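Local structure of glucose-6-phosphate isomerase (Chlamydia trachomatis D/UW-3/CX, 6OTU) at residues V51-V63 and G452-L464. The protein catalyses the reversible isomerization of glucose-6-phosphate to fructose-6-phosphate. Sequence-based numbering, arbitrary orientation.
Sequences VEGFTYSYATERV and GNSPSSILVAQQL. With ACT (acetate ion), chain B.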
loop_
_atom_site.group_PDB
_atom_site.type_symbol
_atom_site.label_atom_id
_atom_site.label_comp_id
_atom_site.label_asym_id
_atom_site.label_seq_id
_atom_site.Cartn_x
_atom_site.Cartn_y
_atom_site.Cartn_z
ATOM N N VAL A 51 -22.849 17.607 -3.001
ATOM C CA VAL A 51 -22.360 18.955 -3.245
ATOM C C VAL A 51 -21.030 18.844 -3.983
ATOM O O VAL A 51 -20.334 17.823 -3.885
ATOM C CB VAL A 51 -22.242 19.741 -1.918
ATOM C CG1 VAL A 51 -20.962 19.393 -1.170
ATOM C CG2 VAL A 51 -22.344 21.231 -2.155
ATOM N N GLU A 52 -20.716 19.871 -4.784
ATOM C CA GLU A 52 -19.440 20.004 -5.495
ATOM C C GLU A 52 -19.124 18.787 -6.365
ATOM O O GLU A 52 -17.963 18.405 -6.541
ATOM C CB GLU A 52 -18.299 20.291 -4.514
ATOM C CG GLU A 52 -18.429 21.634 -3.752
ATOM C CD GLU A 52 -18.409 22.879 -4.665
ATOM O OE1 GLU A 52 -18.921 23.935 -4.233
ATOM O OE2 GLU A 52 -17.895 22.816 -5.807
ATOM N N GLY A 53 -20.166 18.187 -6.937
ATOM C CA GLY A 53 -20.012 17.026 -7.796
ATOM C C GLY A 53 -19.922 15.683 -7.095
ATOM O O GLY A 53 -19.650 14.677 -7.764
ATOM N N PHE A 54 -20.132 15.630 -5.773
ATOM C CA PHE A 54 -20.031 14.388 -5.019
ATOM C C PHE A 54 -21.303 14.138 -4.225
ATOM O O PHE A 54 -22.024 15.065 -3.866
ATOM C CB PHE A 54 -18.884 14.385 -4.003
ATOM C CG PHE A 54 -17.542 14.652 -4.580
ATOM C CD1 PHE A 54 -16.775 13.619 -5.095
ATOM C CD2 PHE A 54 -17.018 15.929 -4.564
ATOM C CE1 PHE A 54 -15.524 13.866 -5.615
ATOM C CE2 PHE A 54 -15.763 16.187 -5.079
ATOM C CZ PHE A 54 -15.012 15.151 -5.606
ATOM N N THR A 55 -21.538 12.870 -3.908
ATOM C CA THR A 55 -22.385 12.497 -2.785
ATOM C C THR A 55 -21.528 11.775 -1.754
ATOM O O THR A 55 -20.653 10.971 -2.103
ATOM C CB THR A 55 -23.576 11.629 -3.223
ATOM O OG1 THR A 55 -24.309 12.323 -4.240
ATOM C CG2 THR A 55 -24.502 11.347 -2.040
ATOM N N TYR A 56 -21.757 12.107 -0.490
ATOM C CA TYR A 56 -21.053 11.527 0.646
ATOM C C TYR A 56 -22.094 10.943 1.591
ATOM O O TYR A 56 -22.933 11.681 2.120
ATOM C CB TYR A 56 -20.225 12.590 1.356
ATOM C CG TYR A 56 -19.281 12.113 2.432
ATOM C CD1 TYR A 56 -18.143 11.369 2.113
ATOM C CD2 TYR A 56 -19.504 12.432 3.772
ATOM C CE1 TYR A 56 -17.262 10.953 3.097
ATOM C CE2 TYR A 56 -18.617 12.018 4.769
ATOM C CZ TYR A 56 -17.493 11.284 4.419
ATOM O OH TYR A 56 -16.595 10.859 5.385
ATOM N N SER A 57 -22.058 9.624 1.778
ATOM C CA SER A 57 -22.974 8.908 2.662
ATOM C C SER A 57 -22.191 8.363 3.845
ATOM O O SER A 57 -21.133 7.762 3.665
ATOM C CB SER A 57 -23.689 7.760 1.942
ATOM O OG SER A 57 -24.816 7.296 2.684
ATOM N N TYR A 58 -22.715 8.578 5.051
ATOM C CA TYR A 58 -22.080 8.109 6.276
ATOM C C TYR A 58 -23.102 7.456 7.193
ATOM O O TYR A 58 -22.887 7.411 8.407
ATOM C CB TYR A 58 -21.366 9.247 7.028
ATOM C CG TYR A 58 -22.200 10.511 7.214
ATOM C CD1 TYR A 58 -22.434 11.373 6.144
ATOM C CD2 TYR A 58 -22.744 10.847 8.455
ATOM C CE1 TYR A 58 -23.186 12.533 6.294
ATOM C CE2 TYR A 58 -23.509 12.015 8.614
ATOM C CZ TYR A 58 -23.723 12.853 7.523
ATOM O OH TYR A 58 -24.466 14.018 7.651
ATOM N N ALA A 59 -24.221 6.975 6.639
ATOM C CA ALA A 59 -25.145 6.180 7.429
ATOM C C ALA A 59 -24.481 4.914 7.978
ATOM O O ALA A 59 -24.956 4.354 8.972
ATOM C CB ALA A 59 -26.375 5.835 6.583
ATOM N N THR A 60 -23.387 4.464 7.371
ATOM C CA THR A 60 -22.664 3.291 7.852
ATOM C C THR A 60 -21.506 3.644 8.794
ATOM O O THR A 60 -20.655 2.792 9.053
ATOM C CB THR A 60 -22.158 2.473 6.662
ATOM O OG1 THR A 60 -21.481 3.337 5.737
ATOM C CG2 THR A 60 -23.329 1.795 5.939
ATOM N N GLU A 61 -21.443 4.881 9.291
ATOM C CA GLU A 61 -20.593 5.242 10.423
ATOM C C GLU A 61 -21.406 5.137 11.706
ATOM O O GLU A 61 -22.626 5.314 11.699
ATOM C CB GLU A 61 -20.049 6.669 10.299
ATOM C CG GLU A 61 -19.246 6.963 9.041
ATOM C CD GLU A 61 -17.790 6.616 9.184
ATOM O OE1 GLU A 61 -17.388 6.132 10.268
ATOM O OE2 GLU A 61 -17.044 6.807 8.199
ATOM N N ARG A 62 -20.723 4.840 12.813
ATOM C CA ARG A 62 -21.381 4.663 14.112
ATOM C C ARG A 62 -21.626 6.028 14.761
ATOM O O ARG A 62 -21.059 6.382 15.798
ATOM C CB ARG A 62 -20.548 3.762 15.015
ATOM C CG ARG A 62 -20.350 2.359 14.471
ATOM C CD ARG A 62 -19.807 1.407 15.535
ATOM N NE ARG A 62 -20.824 0.997 16.494
ATOM C CZ ARG A 62 -20.596 0.168 17.508
ATOM N NH1 ARG A 62 -19.375 -0.315 17.689
ATOM N NH2 ARG A 62 -21.577 -0.171 18.341
ATOM N N VAL A 63 -22.503 6.804 14.126
ATOM C CA VAL A 63 -22.847 8.144 14.593
ATOM C C VAL A 63 -24.359 8.320 14.515
ATOM O O VAL A 63 -25.017 7.775 13.620
ATOM C CB VAL A 63 -22.112 9.238 13.784
ATOM C CG1 VAL A 63 -20.612 9.196 14.070
ATOM C CG2 VAL A 63 -22.374 9.086 12.288
ATOM N N GLY A 452 -20.143 -7.412 12.283
ATOM C CA GLY A 452 -20.612 -6.133 11.793
ATOM C C GLY A 452 -20.109 -5.003 12.677
ATOM O O GLY A 452 -19.124 -5.134 13.406
ATOM N N ASN A 453 -20.825 -3.877 12.607
ATOM C CA ASN A 453 -20.466 -2.654 13.330
ATOM C C ASN A 453 -19.083 -2.145 12.949
ATOM O O ASN A 453 -18.432 -1.453 13.729
ATOM C CB ASN A 453 -20.558 -2.837 14.849
ATOM C CG ASN A 453 -21.891 -2.366 15.402
ATOM O OD1 ASN A 453 -22.524 -1.473 14.831
ATOM N ND2 ASN A 453 -22.334 -2.972 16.495
ATOM N N SER A 454 -18.630 -2.460 11.740
ATOM C CA SER A 454 -17.369 -1.935 11.246
ATOM C C SER A 454 -17.697 -0.734 10.365
ATOM O O SER A 454 -18.380 -0.897 9.336
ATOM C CB SER A 454 -16.601 -3.009 10.468
ATOM O OG SER A 454 -15.626 -2.474 9.604
ATOM N N PRO A 455 -17.288 0.478 10.739
ATOM C CA PRO A 455 -17.842 1.680 10.106
ATOM C C PRO A 455 -17.195 2.012 8.766
ATOM O O PRO A 455 -16.049 1.660 8.481
ATOM C CB PRO A 455 -17.547 2.781 11.134
ATOM C CG PRO A 455 -16.340 2.296 11.852
ATOM C CD PRO A 455 -16.438 0.800 11.905
ATOM N N SER A 456 -17.955 2.738 7.944
ATOM C CA SER A 456 -17.426 3.185 6.667
ATOM C C SER A 456 -18.222 4.380 6.166
ATOM O O SER A 456 -19.343 4.641 6.620
ATOM C CB SER A 456 -17.433 2.058 5.619
ATOM O OG SER A 456 -18.729 1.519 5.428
ATOM N N SER A 457 -17.612 5.107 5.224
ATOM C CA SER A 457 -18.280 6.147 4.458
ATOM C C SER A 457 -18.070 5.899 2.966
ATOM O O SER A 457 -17.207 5.117 2.548
ATOM C CB SER A 457 -17.784 7.556 4.839
ATOM O OG SER A 457 -16.461 7.788 4.386
ATOM N N ILE A 458 -18.875 6.593 2.168
ATOM C CA ILE A 458 -18.958 6.405 0.725
ATOM C C ILE A 458 -18.923 7.782 0.083
ATOM O O ILE A 458 -19.805 8.609 0.339
ATOM C CB ILE A 458 -20.243 5.665 0.298
ATOM C CG1 ILE A 458 -20.414 4.337 1.042
ATOM C CG2 ILE A 458 -20.250 5.449 -1.204
ATOM C CD1 ILE A 458 -21.717 3.585 0.686
ATOM N N LEU A 459 -17.927 8.018 -0.760
ATOM C CA LEU A 459 -17.823 9.239 -1.540
ATOM C C LEU A 459 -17.887 8.872 -3.017
ATOM O O LEU A 459 -17.101 8.033 -3.476
ATOM C CB LEU A 459 -16.521 9.969 -1.214
ATOM C CG LEU A 459 -16.334 11.310 -1.911
ATOM C CD1 LEU A 459 -17.422 12.292 -1.488
ATOM C CD2 LEU A 459 -14.941 11.850 -1.615
ATOM N N VAL A 460 -18.820 9.485 -3.762
ATOM C CA VAL A 460 -19.036 9.129 -5.166
ATOM C C VAL A 460 -19.158 10.383 -6.018
ATOM O O VAL A 460 -19.822 11.349 -5.626
ATOM C CB VAL A 460 -20.299 8.252 -5.365
ATOM C CG1 VAL A 460 -20.270 7.561 -6.738
ATOM C CG2 VAL A 460 -20.435 7.240 -4.270
ATOM N N ALA A 461 -18.554 10.347 -7.206
ATOM C CA ALA A 461 -18.789 11.323 -8.262
ATOM C C ALA A 461 -19.289 10.586 -9.498
ATOM O O ALA A 461 -19.202 9.357 -9.583
ATOM C CB ALA A 461 -17.520 12.127 -8.584
ATOM N N GLN A 462 -19.833 11.347 -10.460
ATOM C CA GLN A 462 -20.309 10.739 -11.710
ATOM C C GLN A 462 -19.190 9.991 -12.430
ATOM O O GLN A 462 -19.384 8.876 -12.932
ATOM C CB GLN A 462 -20.876 11.803 -12.648
ATOM C CG GLN A 462 -22.270 12.224 -12.341
ATOM C CD GLN A 462 -23.245 11.078 -12.387
ATOM O OE1 GLN A 462 -23.075 10.113 -13.138
ATOM N NE2 GLN A 462 -24.284 11.177 -11.578
ATOM N N GLN A 463 -18.022 10.615 -12.532
ATOM C CA GLN A 463 -16.952 10.057 -13.338
ATOM C C GLN A 463 -15.667 10.737 -12.906
ATOM O O GLN A 463 -15.667 11.927 -12.590
ATOM C CB GLN A 463 -17.235 10.263 -14.837
ATOM C CG GLN A 463 -16.226 9.692 -15.811
ATOM C CD GLN A 463 -16.425 10.206 -17.236
ATOM O OE1 GLN A 463 -16.471 11.413 -17.466
ATOM N NE2 GLN A 463 -16.552 9.291 -18.192
ATOM N N LEU A 464 -14.599 9.957 -12.832
ATOM C CA LEU A 464 -13.286 10.510 -12.562
ATOM C C LEU A 464 -12.851 11.349 -13.758
ATOM O O LEU A 464 -12.981 10.928 -14.909
ATOM C CB LEU A 464 -12.284 9.383 -12.277
ATOM C CG LEU A 464 -10.842 9.744 -11.888
ATOM C CD1 LEU A 464 -10.797 10.734 -10.725
ATOM C CD2 LEU A 464 -10.032 8.498 -11.561
HETATM C C ACT B . -23.708 12.279 -7.677
HETATM O O ACT B . -24.413 11.715 -6.805
HETATM O OXT ACT B . -22.751 11.780 -8.330
HETATM C CH3 ACT B . -24.052 13.807 -7.996
HETATM O O HOH W 1 -19.911 14.164 -10.430
HETATM O O HOH W 2 -17.282 -1.012 16.168
#
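Thr-55 and Val-460 exchange both backbone bonds, N to O 2.9 Å each way, and two residues along Ser-57 and Ile-458 are paired likewise, which makes strands 54-57 and 456-461 antiparallel neighbours. Tyr-56 and Leu-459 form the non-hydrogen-bonded pair between them. Past the strand, where 58-61 makes a type I turn, Thr-60 takes over: its O accepts a hydrogen bond from Ser-456 N, and its OG1 gives a 2.7 Å bond to Ser-456 O from well above the carbonyl plane. Chi1 of 50° sets that hydroxyl between the Thr-60 backbone N and carbonyl carbon, and Ser-434 OG is a further partner. At the opposite end a water bridges Gly-53 O and Gln-462 N, while an acetate, probably from the crystallisation liquor, accepts from Thr-55 OG1.

The apolar contacts centre on Leu-459, whose CD1 lies 3.6 Å from Phe-54 CB and 3.8 Å from Tyr-56 CD1; its CB meets the tyrosine ring at the edge. Farther out, the Asn-453 amide stacks on the Arg-62 guanidinium, planes 15° apart, with CG 3.5 Å above the centre. Both groups are held from outside: Arg-62 NE by Ile-31 O, the amide by Leu-33 N and Asp-32.

Strand 54-57 thus joins strand 48-51, through a type I' hairpin, to 456-461, whose other neighbour in the mixed sheet is the parallel strand 401-406. Tyr-56 leans on helix 313-327; on the other face Ile-458 and Val-460 pack against helix 422-439, and with Thr-55 and Ser-57 they also meet Leu-528, Val-531 and Leu-532 of the second subunit.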